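Local atomic coordinates of putative aldo/keto reductase (Salmonella enterica subsp. enterica serovar Typhimurium, PDB entry 4R9O), a protein that probably acts as an NADP-dependent oxidoreductase of the aldo/keto reductase family, built on a TIM barrel. Residues Thr51-Asp56 with Gln82-Cys87; Gln62-Phe67 with Lys118-Asp123; Ile130-Pro135 with Val160-Pro165; Thr181-Ile186 with Arg208-Ser213. All coordinates share one frame; numbering follows the deposited sequence.

Contact 1 (Thr51-Asp56 with Gln82-Cys87); sequences TVDHAD and QIVTKC
Gln-82 opens the pairing: its carbonyl O takes the N-H of Val-52 at 2.9 Å, nearly straight at hydrogen. Strands 51-53 and 82-87 run parallel, 19° apart. On the outer face Ile-83 sets CG1 alongside CG2 of Val-52 at 3.9 Å. Val-84 bonds at both backbone ends, N to Val-52 O and O to His-54 N (2.7 Å), while on the barrel-inner face its CG2 meets CG2 of Thr-51 and its CG1 reaches OD1 of Asp-53. Thr-85 places OG1 close to the backbone of Ala-55; that hydroxyl's hydrogen bond is with Glu-64. Lys-86 carries the polar centre. Its chain runs straight as far as CE and bends only at the last torsion (chi4 66°), which swings NZ to OD2 of Asp-53 at 2.8 Å, a salt bridge approached on the syn side, somewhat out of the carboxylate plane. The same NZ reaches His-54 O at 3.0 Å from above the carbonyl plane and also bonds the hydroxyl of Tyr-58, the probable proton donor. Asp-53, Tyr-58 and Lys-86 are thus placed like the Asp, Tyr and Lys of the aldo/keto reductase catalytic tetrad. Past the last bridge, Lys-86 O accepts Asp-56 N at 3.1 Å, and Cys-87 lays CB near OD2 of Asp-56. The pair lies between strand 16-23, beside 51-53, and strand 125-130, beside 82-90, with helix 106-119 packed against Thr-85 and Cys-87.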
loop_
_atom_site.group_PDB
_atom_site.type_symbol
_atom_site.label_atom_id
_atom_site.label_comp_id
_atom_site.label_asym_id
_atom_site.label_seq_id
_atom_site.Cartn_x
_atom_site.Cartn_y
_atom_site.Cartn_z
ATOM N N THR C 51 -26.991 -29.298 -4.311
ATOM C CA THR C 51 -26.963 -27.906 -4.739
ATOM C C THR C 51 -25.917 -27.678 -5.827
ATOM O O THR C 51 -24.769 -28.111 -5.697
ATOM C CB THR C 51 -26.663 -26.950 -3.566
ATOM O OG1 THR C 51 -27.481 -27.286 -2.438
ATOM C CG2 THR C 51 -26.950 -25.517 -3.992
ATOM N N VAL C 52 -26.314 -27.005 -6.904
ATOM C CA VAL C 52 -25.417 -26.792 -8.037
ATOM C C VAL C 52 -25.342 -25.305 -8.390
ATOM O O VAL C 52 -26.326 -24.562 -8.297
ATOM C CB VAL C 52 -25.848 -27.606 -9.282
ATOM C CG1 VAL C 52 -25.841 -29.123 -8.976
ATOM C CG2 VAL C 52 -27.215 -27.175 -9.762
ATOM N N ASP C 53 -24.157 -24.875 -8.790
ATOM C CA ASP C 53 -23.899 -23.458 -8.967
ATOM C C ASP C 53 -23.582 -23.128 -10.423
ATOM O O ASP C 53 -22.662 -23.695 -11.013
ATOM C CB ASP C 53 -22.755 -23.021 -8.045
ATOM C CG ASP C 53 -22.463 -21.539 -8.150
ATOM O OD1 ASP C 53 -23.182 -20.746 -7.504
ATOM O OD2 ASP C 53 -21.525 -21.178 -8.890
ATOM N N HIS C 54 -24.364 -22.208 -10.986
ATOM C CA HIS C 54 -24.246 -21.774 -12.384
ATOM C C HIS C 54 -24.137 -20.253 -12.495
ATOM O O HIS C 54 -24.265 -19.550 -11.496
ATOM C CB HIS C 54 -25.456 -22.250 -13.198
ATOM C CG HIS C 54 -25.425 -23.716 -13.525
ATOM N ND1 HIS C 54 -24.781 -24.210 -14.635
ATOM C CD2 HIS C 54 -25.947 -24.782 -12.878
ATOM C CE1 HIS C 54 -24.907 -25.530 -14.660
ATOM N NE2 HIS C 54 -25.613 -25.901 -13.604
ATOM N N ALA C 55 -23.936 -19.754 -13.716
ATOM C CA ALA C 55 -24.044 -18.315 -13.996
ATOM C C ALA C 55 -24.326 -18.122 -15.473
ATOM O O ALA C 55 -23.940 -18.953 -16.287
ATOM C CB ALA C 55 -22.774 -17.561 -13.592
ATOM N N ASP C 56 -24.985 -17.031 -15.828
ATOM C CA ASP C 56 -25.288 -16.809 -17.240
ATOM C C ASP C 56 -24.002 -16.777 -18.091
ATOM O O ASP C 56 -23.959 -17.364 -19.170
ATOM C CB ASP C 56 -26.117 -15.528 -17.428
ATOM C CG ASP C 56 -25.416 -14.269 -16.911
ATOM O OD1 ASP C 56 -24.495 -14.369 -16.065
ATOM O OD2 ASP C 56 -25.818 -13.172 -17.356
ATOM N N GLN C 82 -31.030 -28.313 -6.043
ATOM C CA GLN C 82 -31.234 -26.888 -5.812
ATOM C C GLN C 82 -30.321 -26.165 -6.793
ATOM O O GLN C 82 -29.097 -26.300 -6.734
ATOM C CB GLN C 82 -30.929 -26.479 -4.369
ATOM C CG GLN C 82 -31.788 -27.168 -3.326
ATOM C CD GLN C 82 -31.271 -28.554 -3.023
ATOM O OE1 GLN C 82 -32.042 -29.515 -2.914
ATOM N NE2 GLN C 82 -29.952 -28.672 -2.905
ATOM N N ILE C 83 -30.917 -25.426 -7.715
ATOM C CA ILE C 83 -30.144 -24.751 -8.736
ATOM C C ILE C 83 -29.944 -23.281 -8.420
ATOM O O ILE C 83 -30.898 -22.535 -8.197
ATOM C CB ILE C 83 -30.790 -24.864 -10.111
ATOM C CG1 ILE C 83 -31.010 -26.340 -10.451
ATOM C CG2 ILE C 83 -29.898 -24.171 -11.146
ATOM C CD1 ILE C 83 -31.698 -26.566 -11.774
ATOM N N VAL C 84 -28.681 -22.886 -8.402
ATOM C CA VAL C 84 -28.298 -21.513 -8.128
ATOM C C VAL C 84 -27.684 -20.957 -9.395
ATOM O O VAL C 84 -26.807 -21.589 -9.987
ATOM C CB VAL C 84 -27.277 -21.403 -6.974
ATOM C CG1 VAL C 84 -26.905 -19.924 -6.727
ATOM C CG2 VAL C 84 -27.802 -22.053 -5.690
ATOM N N THR C 85 -28.137 -19.785 -9.824
ATOM C CA THR C 85 -27.468 -19.132 -10.936
ATOM C C THR C 85 -27.325 -17.630 -10.685
ATOM O O THR C 85 -27.744 -17.124 -9.637
ATOM C CB THR C 85 -28.194 -19.393 -12.273
ATOM O OG1 THR C 85 -27.362 -18.944 -13.351
ATOM C CG2 THR C 85 -29.547 -18.692 -12.317
ATOM N N LYS C 86 -26.690 -16.932 -11.623
ATOM C CA LYS C 86 -26.310 -15.539 -11.410
ATOM C C LYS C 86 -26.441 -14.707 -12.666
ATOM O O LYS C 86 -26.449 -15.242 -13.770
ATOM C CB LYS C 86 -24.861 -15.423 -10.913
ATOM C CG LYS C 86 -24.369 -16.502 -9.988
ATOM C CD LYS C 86 -22.935 -16.194 -9.570
ATOM C CE LYS C 86 -22.294 -17.351 -8.828
ATOM N NZ LYS C 86 -22.109 -18.547 -9.701
ATOM N N CYS C 87 -26.510 -13.390 -12.477
ATOM C CA CYS C 87 -26.450 -12.426 -13.564
ATOM C C CYS C 87 -25.803 -11.138 -13.052
ATOM O O CYS C 87 -25.633 -10.967 -11.843
ATOM C CB CYS C 87 -27.841 -12.138 -14.131
ATOM S SG CYS C 87 -28.952 -11.252 -13.012
#

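Contact 2 (Gln62-Phe67 with Lys118-Asp123); sequences QCEAAF and KNLATD
Glu-64 and Asn-119 meet where the first turn of helix 63-73 comes against the end of helix 106-119. The tight part is built on short backbone and CB distances: CA of Ala-65 lies 3.6 Å from Asn-119 O, and the CB atoms of Glu-64 and Asn-119 approach to 3.7 Å. From there the side chains cross obliquely, so that ND2 of Asn-119 donates to OE1 of Glu-64 at 3.2 Å. The bond is nearly straight (169°) and lies in the amide plane, yet it arrives on the anti side, and somewhat out of the plane, of a carboxylate turned 57° from that amide. OE2 is bonded by the hydroxyls of Thr-85 and Ser-116; with partners on both oxygens, rotation of the carboxylate is probably restrained. Deeper in, Leu-120 sends CD2 into the angle between Glu-64 O, at 3.5 Å, and CD2 of Phe-67, at 4.0 Å, and Phe-67 in turn meets His-54 edge-to-face.

The opposite margin is looser: there a water bridges the two backbones, donating to Ala-65 O and to Asn-119 O at 2.8 Å each. Beyond it the chain turns away at exposed Ala-121, whose positive phi (54°) closes the preceding helix in a Schellman motif. This is packing between two helices on the outside of an alpha/beta barrel, the C-terminal end of one helix lying against the first turn of the other.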
loop_
_atom_site.group_PDB
_atom_site.type_symbol
_atom_site.label_atom_id
_atom_site.label_comp_id
_atom_site.label_asym_id
_atom_site.label_seq_id
_atom_site.Cartn_x
_atom_site.Cartn_y
_atom_site.Cartn_z
ATOM N N GLN C 62 -22.493 -20.585 -22.287
ATOM C CA GLN C 62 -22.822 -21.913 -22.808
ATOM C C GLN C 62 -23.117 -22.968 -21.749
ATOM O O GLN C 62 -23.785 -23.967 -22.047
ATOM C CB GLN C 62 -21.686 -22.441 -23.685
ATOM C CG GLN C 62 -21.487 -21.725 -24.992
ATOM C CD GLN C 62 -20.295 -22.289 -25.740
ATOM O OE1 GLN C 62 -19.147 -21.960 -25.436
ATOM N NE2 GLN C 62 -20.557 -23.163 -26.702
ATOM N N CYS C 63 -22.603 -22.778 -20.533
ATOM C CA CYS C 63 -22.679 -23.835 -19.520
ATOM C C CYS C 63 -24.104 -24.111 -19.067
ATOM O O CYS C 63 -24.459 -25.266 -18.848
ATOM C CB CYS C 63 -21.818 -23.498 -18.297
ATOM S SG CYS C 63 -20.042 -23.706 -18.564
ATOM N N GLU C 64 -24.911 -23.063 -18.910
ATOM C CA GLU C 64 -26.304 -23.258 -18.496
ATOM C C GLU C 64 -27.035 -24.175 -19.474
ATOM O O GLU C 64 -27.684 -25.135 -19.067
ATOM C CB GLU C 64 -27.048 -21.921 -18.383
ATOM C CG GLU C 64 -26.889 -21.226 -17.032
ATOM C CD GLU C 64 -27.615 -19.884 -16.974
ATOM O OE1 GLU C 64 -27.918 -19.309 -18.047
ATOM O OE2 GLU C 64 -27.878 -19.401 -15.848
ATOM N N ALA C 65 -26.904 -23.884 -20.763
ATOM C CA ALA C 65 -27.604 -24.639 -21.793
ATOM C C ALA C 65 -27.113 -26.077 -21.869
ATOM O O ALA C 65 -27.888 -26.986 -22.162
ATOM C CB ALA C 65 -27.447 -23.958 -23.151
ATOM N N ALA C 66 -25.820 -26.281 -21.649
ATOM C CA ALA C 66 -25.267 -27.634 -21.645
ATOM C C ALA C 66 -25.866 -28.433 -20.488
ATOM O O ALA C 66 -26.157 -29.628 -20.615
ATOM C CB ALA C 66 -23.756 -27.602 -21.547
ATOM N N PHE C 67 -26.079 -27.759 -19.366
ATOM C CA PHE C 67 -26.682 -28.397 -18.207
ATOM C C PHE C 67 -28.142 -28.758 -18.469
ATOM O O PHE C 67 -28.593 -29.844 -18.112
ATOM C CB PHE C 67 -26.583 -27.491 -16.979
ATOM C CG PHE C 67 -26.765 -28.219 -15.683
ATOM C CD1 PHE C 67 -25.683 -28.826 -15.059
ATOM C CD2 PHE C 67 -28.018 -28.312 -15.093
ATOM C CE1 PHE C 67 -25.846 -29.508 -13.860
ATOM C CE2 PHE C 67 -28.187 -28.999 -13.891
ATOM C CZ PHE C 67 -27.098 -29.589 -13.273
ATOM N N LYS C 118 -34.938 -20.981 -19.573
ATOM C CA LYS C 118 -34.970 -21.643 -20.866
ATOM C C LYS C 118 -33.729 -22.512 -21.081
ATOM O O LYS C 118 -33.834 -23.649 -21.553
ATOM C CB LYS C 118 -35.099 -20.616 -21.990
ATOM C CG LYS C 118 -36.398 -19.833 -21.970
ATOM C CD LYS C 118 -36.412 -18.777 -23.065
ATOM C CE LYS C 118 -37.711 -17.977 -23.072
ATOM N NZ LYS C 118 -37.721 -16.940 -24.148
ATOM N N ASN C 119 -32.560 -21.978 -20.739
ATOM C CA ASN C 119 -31.306 -22.721 -20.864
ATOM C C ASN C 119 -31.285 -23.997 -20.042
ATOM O O ASN C 119 -30.958 -25.072 -20.553
ATOM C CB ASN C 119 -30.119 -21.851 -20.456
ATOM C CG ASN C 119 -29.852 -20.753 -21.447
ATOM O OD1 ASN C 119 -30.240 -20.852 -22.604
ATOM N ND2 ASN C 119 -29.188 -19.701 -21.003
ATOM N N LEU C 120 -31.640 -23.867 -18.768
ATOM C CA LEU C 120 -31.600 -24.984 -17.831
ATOM C C LEU C 120 -32.782 -25.939 -18.019
ATOM O O LEU C 120 -32.856 -26.972 -17.357
ATOM C CB LEU C 120 -31.572 -24.462 -16.391
ATOM C CG LEU C 120 -30.328 -23.646 -16.007
ATOM C CD1 LEU C 120 -30.532 -22.848 -14.715
ATOM C CD2 LEU C 120 -29.106 -24.556 -15.888
ATOM N N ALA C 121 -33.694 -25.577 -18.917
ATOM C CA ALA C 121 -34.905 -26.351 -19.200
ATOM C C ALA C 121 -35.711 -26.644 -17.935
ATOM O O ALA C 121 -36.063 -27.795 -17.660
ATOM C CB ALA C 121 -34.553 -27.659 -19.925
ATOM N N THR C 122 -36.008 -25.591 -17.177
ATOM C CA THR C 122 -36.784 -25.715 -15.946
ATOM C C THR C 122 -37.646 -24.466 -15.741
ATOM O O THR C 122 -37.360 -23.413 -16.314
ATOM C CB THR C 122 -35.874 -25.927 -14.719
ATOM O OG1 THR C 122 -36.681 -26.209 -13.571
ATOM C CG2 THR C 122 -35.032 -24.679 -14.451
ATOM N N ASP C 123 -38.700 -24.573 -14.936
ATOM C CA ASP C 123 -39.612 -23.443 -14.779
ATOM C C ASP C 123 -39.372 -22.632 -13.516
ATOM O O ASP C 123 -40.082 -21.662 -13.278
ATOM C CB ASP C 123 -41.068 -23.907 -14.804
ATOM C CG ASP C 123 -41.372 -24.953 -13.756
ATOM O OD1 ASP C 123 -42.543 -25.384 -13.686
ATOM O OD2 ASP C 123 -40.452 -25.356 -13.013
HETATM O O HOH W 1 -30.555 -26.405 -22.973
#

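Contact 3 (Ile130-Pro135 with Val160-Pro165); sequences IHRPDP and VSNFTP
Phe-163 and Pro-133 pack together where two parallel strands of the TIM barrel, 125-130 and 155-161, run out into loops at the catalytic end. The last bridge pairs Ile-130 with Val-160, and just beyond it Ser-161 N makes a weak bond to Ile-130 O. The ring of Phe-163 then folds back towards the strand ends: CG is anti to the carbonyl carbon (chi1 -85°), which lays the ring over its own strand. Pro-133 CB sits over one face, 4.2 Å from the centroid and offset to the rim, a CH-pi contact; the other face rests on CB of Val-160. At the edge, CG2 of Ile-130 comes within 4.0 Å of CZ.

Asn-162, assigned to the probable NADP(+) site with Ser-161, can be followed outward. Its CB passes 4.1 Å from CD of Pro-133. CG lies about as far from NE of Arg-132. At the tip, OD1 turns to a weak hydrogen bond with NE1 of Trp-212, which leaves the amide nitrogen for the opposite loop. His-131 itself is tied by NE2 to Glu-224 of a neighbouring subunit, and the hydroxyl of Ser-161 bonds Gln-183 O. ND2 of Asn-162 donates to His-131 O at 3.2 Å, almost in line with the carbonyl bond (168°) although the acceptor is tilted 23° from the amide plane.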
loop_
_atom_site.group_PDB
_atom_site.type_symbol
_atom_site.label_atom_id
_atom_site.label_comp_id
_atom_site.label_asym_id
_atom_site.label_seq_id
_atom_site.Cartn_x
_atom_site.Cartn_y
_atom_site.Cartn_z
ATOM N N ILE C 130 -26.855 -11.709 -7.685
ATOM C CA ILE C 130 -26.095 -10.667 -8.363
ATOM C C ILE C 130 -24.624 -11.080 -8.310
ATOM O O ILE C 130 -24.041 -11.250 -7.225
ATOM C CB ILE C 130 -26.278 -9.267 -7.710
ATOM C CG1 ILE C 130 -27.760 -8.958 -7.485
ATOM C CG2 ILE C 130 -25.621 -8.179 -8.574
ATOM C CD1 ILE C 130 -28.558 -8.778 -8.795
ATOM N N HIS C 131 -24.030 -11.241 -9.487
ATOM C CA HIS C 131 -22.725 -11.882 -9.627
ATOM C C HIS C 131 -21.597 -11.052 -9.018
ATOM O O HIS C 131 -20.669 -11.585 -8.390
ATOM C CB HIS C 131 -22.451 -12.136 -11.109
ATOM C CG HIS C 131 -21.492 -13.260 -11.377
ATOM N ND1 HIS C 131 -21.450 -13.922 -12.581
ATOM C CD2 HIS C 131 -20.537 -13.823 -10.596
ATOM C CE1 HIS C 131 -20.513 -14.857 -12.535
ATOM N NE2 HIS C 131 -19.944 -14.816 -11.345
ATOM N N ARG C 132 -21.695 -9.741 -9.194
ATOM C CA ARG C 132 -20.659 -8.849 -8.701
ATOM C C ARG C 132 -21.260 -7.486 -8.340
ATOM O O ARG C 132 -22.269 -7.078 -8.924
ATOM C CB ARG C 132 -19.536 -8.713 -9.742
ATOM C CG ARG C 132 -18.153 -8.999 -9.124
ATOM C CD ARG C 132 -17.109 -9.592 -10.064
ATOM N NE ARG C 132 -16.709 -10.930 -9.625
ATOM C CZ ARG C 132 -16.475 -11.964 -10.435
ATOM N NH1 ARG C 132 -16.551 -11.817 -11.751
ATOM N NH2 ARG C 132 -16.133 -13.144 -9.933
ATOM N N PRO C 133 -20.655 -6.792 -7.359
ATOM C CA PRO C 133 -21.132 -5.446 -7.039
ATOM C C PRO C 133 -20.826 -4.479 -8.180
ATOM O O PRO C 133 -19.705 -4.408 -8.677
ATOM C CB PRO C 133 -20.361 -5.084 -5.773
ATOM C CG PRO C 133 -19.141 -5.919 -5.806
ATOM C CD PRO C 133 -19.557 -7.213 -6.470
ATOM N N ASP C 134 -21.854 -3.757 -8.589
ATOM C CA ASP C 134 -21.803 -2.853 -9.718
ATOM C C ASP C 134 -21.879 -1.416 -9.194
ATOM O O ASP C 134 -22.837 -1.066 -8.520
ATOM C CB ASP C 134 -22.961 -3.204 -10.653
ATOM C CG ASP C 134 -23.182 -2.195 -11.761
ATOM O OD1 ASP C 134 -22.245 -1.466 -12.146
ATOM O OD2 ASP C 134 -24.318 -2.177 -12.276
ATOM N N PRO C 135 -20.859 -0.587 -9.472
ATOM C CA PRO C 135 -20.914 0.806 -9.006
ATOM C C PRO C 135 -22.184 1.514 -9.487
ATOM O O PRO C 135 -22.629 2.461 -8.842
ATOM C CB PRO C 135 -19.672 1.440 -9.636
ATOM C CG PRO C 135 -19.386 0.573 -10.826
ATOM C CD PRO C 135 -19.704 -0.810 -10.354
ATOM N N VAL C 160 -26.335 -12.563 -3.221
ATOM C CA VAL C 160 -25.320 -11.810 -3.937
ATOM C C VAL C 160 -24.010 -12.570 -3.928
ATOM O O VAL C 160 -23.886 -13.620 -3.276
ATOM C CB VAL C 160 -25.083 -10.416 -3.312
ATOM C CG1 VAL C 160 -26.355 -9.589 -3.358
ATOM C CG2 VAL C 160 -24.570 -10.565 -1.871
ATOM N N SER C 161 -23.032 -12.025 -4.649
ATOM C CA SER C 161 -21.704 -12.605 -4.734
ATOM C C SER C 161 -20.667 -11.483 -4.753
ATOM O O SER C 161 -20.825 -10.501 -5.486
ATOM C CB SER C 161 -21.582 -13.493 -5.976
ATOM O OG SER C 161 -20.280 -14.045 -6.094
ATOM N N ASN C 162 -19.650 -11.620 -3.897
ATOM C CA ASN C 162 -18.492 -10.725 -3.825
ATOM C C ASN C 162 -18.827 -9.308 -3.375
ATOM O O ASN C 162 -18.117 -8.372 -3.724
ATOM C CB ASN C 162 -17.778 -10.674 -5.171
ATOM C CG ASN C 162 -17.472 -12.055 -5.707
ATOM O OD1 ASN C 162 -16.789 -12.833 -5.056
ATOM N ND2 ASN C 162 -18.006 -12.378 -6.887
ATOM N N PHE C 163 -19.895 -9.172 -2.594
ATOM C CA PHE C 163 -20.311 -7.885 -2.027
ATOM C C PHE C 163 -19.540 -7.531 -0.756
ATOM O O PHE C 163 -19.220 -8.404 0.061
ATOM C CB PHE C 163 -21.824 -7.896 -1.717
ATOM C CG PHE C 163 -22.705 -7.538 -2.899
ATOM C CD1 PHE C 163 -23.794 -6.702 -2.737
ATOM C CD2 PHE C 163 -22.451 -8.052 -4.161
ATOM C CE1 PHE C 163 -24.614 -6.364 -3.819
ATOM C CE2 PHE C 163 -23.263 -7.717 -5.242
ATOM C CZ PHE C 163 -24.349 -6.875 -5.066
ATOM N N THR C 164 -19.242 -6.244 -0.590
ATOM C CA THR C 164 -18.766 -5.720 0.680
ATOM C C THR C 164 -19.958 -5.716 1.629
ATOM O O THR C 164 -21.098 -5.792 1.169
ATOM C CB THR C 164 -18.200 -4.279 0.541
ATOM O OG1 THR C 164 -19.262 -3.388 0.166
ATOM C CG2 THR C 164 -17.101 -4.224 -0.519
ATOM N N PRO C 165 -19.713 -5.614 2.950
ATOM C CA PRO C 165 -20.866 -5.491 3.849
ATOM C C PRO C 165 -21.756 -4.267 3.586
ATOM O O PRO C 165 -22.953 -4.363 3.837
ATOM C CB PRO C 165 -20.215 -5.402 5.238
ATOM C CG PRO C 165 -18.930 -6.139 5.092
ATOM C CD PRO C 165 -18.454 -5.827 3.691
#

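Contact 4 (Thr181-Ile186 with Arg208-Ser213); sequences TNQVEI and RPMAWS
The probable NADP(+) site includes Trp-212 and Ser-213, and the indole of Trp-212 packs on Glu-185 of the neighbouring strand 182-185. CB of Glu-185 lies 4.0 Å from the centroid of the six-membered ring and 13° off its normal, a CH-pi contact. The chain runs on past the rim, with OE1 3.7 Å from CH2 and the carboxylate plane 30° from the ring's. Trp-212 takes this place with CG between its backbone N and carbonyl carbon (chi1 59°), which brings the indole back across strand 182-185.

The two strands close a parallel beta-alpha-beta crossover through helix 198-205 within the barrel. Val-184 is held at both ends, its N by Met-210 O at 2.9 Å and its O by Trp-212 N at 3.0 Å. Inside the barrel Gln-183, extended and anti to its N, brings NE2 within 3.4 Å of SD of Met-210; that nitrogen's hydrogen bond goes to Asp-53. On the outer side CD1 of Ile-186 meets CB of Ala-211. At the start of the pairing Thr-181 OG1 donates to Arg-208 O at 2.8 Å and weakly accepts Met-210 N.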
loop_
_atom_site.group_PDB
_atom_site.type_symbol
_atom_site.label_atom_id
_atom_site.label_comp_id
_atom_site.label_asym_id
_atom_site.label_seq_id
_atom_site.Cartn_x
_atom_site.Cartn_y
_atom_site.Cartn_z
ATOM N N THR C 181 -27.449 -15.536 0.767
ATOM C CA THR C 181 -26.008 -15.772 0.783
ATOM C C THR C 181 -25.226 -14.613 0.180
ATOM O O THR C 181 -25.766 -13.776 -0.557
ATOM C CB THR C 181 -25.601 -17.062 0.015
ATOM O OG1 THR C 181 -24.306 -17.491 0.454
ATOM C CG2 THR C 181 -25.540 -16.805 -1.482
ATOM N N ASN C 182 -23.941 -14.591 0.509
ATOM C CA ASN C 182 -22.969 -13.747 -0.163
ATOM C C ASN C 182 -21.848 -14.692 -0.531
ATOM O O ASN C 182 -21.089 -15.135 0.328
ATOM C CB ASN C 182 -22.492 -12.603 0.742
ATOM C CG ASN C 182 -21.570 -11.602 0.028
ATOM O OD1 ASN C 182 -21.362 -11.664 -1.192
ATOM N ND2 ASN C 182 -21.033 -10.647 0.801
ATOM N N GLN C 183 -21.815 -15.064 -1.800
ATOM C CA GLN C 183 -20.852 -16.014 -2.313
ATOM C C GLN C 183 -19.493 -15.336 -2.443
ATOM O O GLN C 183 -19.348 -14.359 -3.185
ATOM C CB GLN C 183 -21.340 -16.569 -3.661
ATOM C CG GLN C 183 -20.571 -17.770 -4.142
ATOM C CD GLN C 183 -21.141 -18.360 -5.418
ATOM O OE1 GLN C 183 -20.454 -18.425 -6.441
ATOM N NE2 GLN C 183 -22.385 -18.835 -5.352
ATOM N N VAL C 184 -18.496 -15.826 -1.711
ATOM C CA VAL C 184 -17.218 -15.120 -1.659
ATOM C C VAL C 184 -16.003 -16.031 -1.727
ATOM O O VAL C 184 -16.115 -17.244 -1.520
ATOM C CB VAL C 184 -17.107 -14.271 -0.374
ATOM C CG1 VAL C 184 -18.196 -13.184 -0.345
ATOM C CG2 VAL C 184 -17.187 -15.153 0.847
ATOM N N GLU C 185 -14.841 -15.433 -1.999
ATOM C CA GLU C 185 -13.610 -16.204 -2.153
ATOM C C GLU C 185 -12.940 -16.480 -0.811
ATOM O O GLU C 185 -12.640 -15.546 -0.061
ATOM C CB GLU C 185 -12.619 -15.488 -3.079
ATOM C CG GLU C 185 -11.340 -16.311 -3.295
ATOM C CD GLU C 185 -10.391 -15.693 -4.309
ATOM O OE1 GLU C 185 -10.707 -14.597 -4.826
ATOM O OE2 GLU C 185 -9.326 -16.300 -4.575
ATOM N N ILE C 186 -12.710 -17.762 -0.515
ATOM C CA ILE C 186 -12.079 -18.177 0.740
ATOM C C ILE C 186 -11.133 -19.355 0.543
ATOM O O ILE C 186 -11.541 -20.407 0.058
ATOM C CB ILE C 186 -13.109 -18.608 1.808
ATOM C CG1 ILE C 186 -14.265 -17.613 1.909
ATOM C CG2 ILE C 186 -12.411 -18.805 3.155
ATOM C CD1 ILE C 186 -15.401 -18.061 2.803
ATOM N N ARG C 208 -24.992 -18.128 5.735
ATOM C CA ARG C 208 -23.807 -18.899 5.406
ATOM C C ARG C 208 -23.335 -18.620 3.979
ATOM O O ARG C 208 -24.116 -18.686 3.021
ATOM C CB ARG C 208 -24.082 -20.392 5.624
ATOM C CG ARG C 208 -24.374 -20.711 7.090
ATOM C CD ARG C 208 -24.846 -22.142 7.318
ATOM N NE ARG C 208 -23.797 -23.138 7.099
ATOM C CZ ARG C 208 -23.798 -24.353 7.643
ATOM N NH1 ARG C 208 -24.786 -24.715 8.450
ATOM N NH2 ARG C 208 -22.808 -25.203 7.388
ATOM N N PRO C 209 -22.044 -18.298 3.830
ATOM C CA PRO C 209 -21.526 -18.020 2.488
ATOM C C PRO C 209 -21.234 -19.281 1.690
ATOM O O PRO C 209 -20.790 -20.284 2.263
ATOM C CB PRO C 209 -20.235 -17.262 2.767
ATOM C CG PRO C 209 -19.771 -17.825 4.096
ATOM C CD PRO C 209 -21.011 -18.157 4.874
ATOM N N MET C 210 -21.496 -19.241 0.385
ATOM C CA MET C 210 -20.933 -20.232 -0.531
ATOM C C MET C 210 -19.519 -19.769 -0.863
ATOM O O MET C 210 -19.300 -18.592 -1.163
ATOM C CB MET C 210 -21.768 -20.372 -1.807
ATOM C CG MET C 210 -23.240 -20.697 -1.564
ATOM S SD MET C 210 -24.247 -20.469 -3.042
ATOM C CE MET C 210 -23.605 -21.776 -4.094
ATOM N N ALA C 211 -18.558 -20.679 -0.803
ATOM C CA ALA C 211 -17.157 -20.299 -0.937
ATOM C C ALA C 211 -16.587 -20.775 -2.273
ATOM O O ALA C 211 -16.641 -21.974 -2.596
ATOM C CB ALA C 211 -16.343 -20.857 0.233
ATOM N N TRP C 212 -16.061 -19.837 -3.064
ATOM C CA TRP C 212 -15.434 -20.226 -4.321
ATOM C C TRP C 212 -13.912 -20.028 -4.269
ATOM O O TRP C 212 -13.375 -19.380 -3.350
ATOM C CB TRP C 212 -16.075 -19.484 -5.519
ATOM C CG TRP C 212 -16.031 -17.986 -5.511
ATOM C CD1 TRP C 212 -16.921 -17.138 -4.911
ATOM C CD2 TRP C 212 -15.072 -17.150 -6.176
ATOM N NE1 TRP C 212 -16.565 -15.827 -5.148
ATOM C CE2 TRP C 212 -15.433 -15.809 -5.921
ATOM C CE3 TRP C 212 -13.939 -17.403 -6.960
ATOM C CZ2 TRP C 212 -14.694 -14.731 -6.407
ATOM C CZ3 TRP C 212 -13.212 -16.326 -7.449
ATOM C CH2 TRP C 212 -13.594 -15.009 -7.169
ATOM N N SER C 213 -13.232 -20.637 -5.242
ATOM C CA SER C 213 -11.769 -20.720 -5.298
ATOM C C SER C 213 -11.150 -21.317 -4.034
ATOM O O SER C 213 -10.100 -20.876 -3.560
ATOM C CB SER C 213 -11.170 -19.345 -5.586
ATOM O OG SER C 213 -11.086 -19.149 -6.984
#

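Contacts 1, 3 and 4 lie on parallel strand pairs of one barrel sheet and follow one another along the chain; contact 2 sits on its helical outside, its segments alternating with those of contact 1. Contacts 1 and 2 have centres about 10 Å apart and touch through Thr-85 and Glu-64. Contacts 3 and 4, about 11 Å apart centre to centre, adjoin because strands 155-161 and 182-185 are neighbours, joined by backbone bonds. Contact 1, its centre about 15 Å from that of contact 3 and about 13 Å from that of contact 4, reaches them at His-131 and Gln-183. The centre of contact 2 is about 23 to 24 Å from both. The probable proton donor's surroundings and the NADP(+) site are thus drawn from strands well separated in sequence.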